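Local coordinates for uncharacterized LolA superfamily protein NE2245 (Nitrosomonas europaea ATCC 19718, PDB 3BUU) that is of unknown function but belongs to the superfamily of the periplasmic lipoprotein carrier LolA and may likewise bind a lipid-like ligand, at residues A[95-98]-A[99-103]. Residues are numbered along the deposited sequence; the frame is centred on the assembly and turned at random.
Sequences QRLT and GQVAN
A bend at chi3 (77°) turns the Arg96 side chain toward the turn, to Gly99 and Gln100, while Leu97, its CG anti to the backbone N (chi1 -179°), lays CD2 alongside CG1 of Val101, 4.0 Å away. The guanidinium meets the turn partly through water: one bridges Arg96 NE and Gly99 O, a second NH2 (weakly) and Gln100 OE1. NH2 adds a weak, bent bond of 3.3 Å to Gly99 O. Gln100 NE2 lies at the guanidinium edge but is hydrogen-bonded to Glu201. Val101 O receives Leu97 N at 2.8 Å in its carbonyl plane and, weakly, Thr98 N, so two successive amides share one acceptor. Val101 N returns a bond to Thr98 O (2.9 Å). At the open end of the hairpin, Asn103 N meets Gln95 O at 2.8 Å, nearly straight; Asn103 OD1 lies 3.5 Å from Leu97 CD1, while ND2 binds Ser92 O. Replaced by alanine, Asn103 loses its amide, which would probably leave Ser92 O short of a partner and open a gap beside Leu97 CD1. This is a tight beta hairpin with a type II' turn, Gly99 at its positive-phi position, and a classic bulge, its Leu97, Thr98 and Val101 packed on Ile32 of strand 26-36.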
loop_
_atom_site.group_PDB
_atom_site.type_symbol
_atom_site.label_atom_id
_atom_site.label_comp_id
_atom_site.label_asym_id
_atom_site.label_seq_id
_atom_site.Cartn_x
_atom_site.Cartn_y
_atom_site.Cartn_z
ATOM N N GLN A 95 -10.878 4.187 0.769
ATOM C CA GLN A 95 -11.841 3.163 1.033
ATOM C C GLN A 95 -11.224 1.783 1.206
ATOM O O GLN A 95 -10.069 1.553 0.884
ATOM C CB GLN A 95 -12.927 3.209 -0.012
ATOM C CG GLN A 95 -13.938 4.298 0.375
ATOM C CD GLN A 95 -15.044 4.421 -0.590
ATOM O OE1 GLN A 95 -14.825 4.510 -1.805
ATOM N NE2 GLN A 95 -16.271 4.431 -0.060
ATOM N N ARG A 96 -12.026 0.881 1.738
ATOM C CA ARG A 96 -11.531 -0.425 2.157
ATOM C C ARG A 96 -11.446 -1.365 0.990
ATOM O O ARG A 96 -12.391 -1.503 0.183
ATOM C CB ARG A 96 -12.434 -0.996 3.240
ATOM C CG ARG A 96 -12.671 0.008 4.373
ATOM C CD ARG A 96 -13.501 -0.516 5.537
ATOM N NE ARG A 96 -12.728 -1.372 6.400
ATOM C CZ ARG A 96 -11.970 -0.923 7.404
ATOM N NH1 ARG A 96 -11.875 0.381 7.698
ATOM N NH2 ARG A 96 -11.314 -1.786 8.117
ATOM N N LEU A 97 -10.303 -2.044 0.868
ATOM C CA LEU A 97 -10.107 -3.130 -0.073
ATOM C C LEU A 97 -10.625 -4.414 0.574
ATOM O O LEU A 97 -11.660 -4.947 0.168
ATOM C CB LEU A 97 -8.622 -3.209 -0.475
ATOM C CG LEU A 97 -8.308 -4.308 -1.480
ATOM C CD1 LEU A 97 -8.777 -3.949 -2.881
ATOM C CD2 LEU A 97 -6.849 -4.581 -1.432
ATOM N N THR A 98 -9.908 -4.906 1.569
ATOM C CA THR A 98 -10.300 -6.083 2.323
ATOM C C THR A 98 -9.623 -5.986 3.690
ATOM O O THR A 98 -8.503 -5.455 3.783
ATOM C CB THR A 98 -9.932 -7.376 1.575
ATOM O OG1 THR A 98 -10.410 -8.467 2.320
ATOM C CG2 THR A 98 -8.452 -7.529 1.396
ATOM N N GLY A 99 -10.275 -6.480 4.733
ATOM C CA GLY A 99 -9.642 -6.490 6.028
ATOM C C GLY A 99 -9.171 -5.107 6.432
ATOM O O GLY A 99 -9.937 -4.156 6.335
ATOM N N GLN A 100 -7.930 -5.029 6.882
ATOM C CA GLN A 100 -7.338 -3.791 7.334
ATOM C C GLN A 100 -6.585 -3.061 6.234
ATOM O O GLN A 100 -5.780 -2.191 6.531
ATOM C CB GLN A 100 -6.401 -4.087 8.517
ATOM C CG GLN A 100 -7.155 -4.559 9.719
ATOM C CD GLN A 100 -8.098 -3.487 10.204
ATOM O OE1 GLN A 100 -7.672 -2.400 10.532
ATOM N NE2 GLN A 100 -9.399 -3.805 10.291
ATOM N N VAL A 101 -6.853 -3.414 4.965
ATOM C CA VAL A 101 -6.134 -2.872 3.822
ATOM C C VAL A 101 -7.013 -1.896 3.081
ATOM O O VAL A 101 -8.151 -2.237 2.715
ATOM C CB VAL A 101 -5.674 -4.012 2.913
ATOM C CG1 VAL A 101 -4.790 -3.469 1.789
ATOM C CG2 VAL A 101 -4.899 -5.077 3.729
ATOM N N ALA A 102 -6.520 -0.679 2.864
ATOM C CA ALA A 102 -7.215 0.353 2.070
ATOM C C ALA A 102 -6.833 0.158 0.597
ATOM O O ALA A 102 -5.766 -0.351 0.273
ATOM C CB ALA A 102 -6.795 1.705 2.529
ATOM N N ASN A 103 -7.674 0.657 -0.306
ATOM C CA ASN A 103 -7.338 0.614 -1.731
ATOM C C ASN A 103 -5.952 1.184 -2.013
ATOM O O ASN A 103 -5.173 0.597 -2.758
ATOM C CB ASN A 103 -8.389 1.386 -2.516
ATOM C CG ASN A 103 -9.719 0.654 -2.595
ATOM O OD1 ASN A 103 -9.758 -0.570 -2.607
ATOM N ND2 ASN A 103 -10.799 1.423 -2.660
HETATM O O HOH W 1 -12.701 -4.230 5.890
HETATM O O HOH W 2 -8.993 -0.140 10.144
#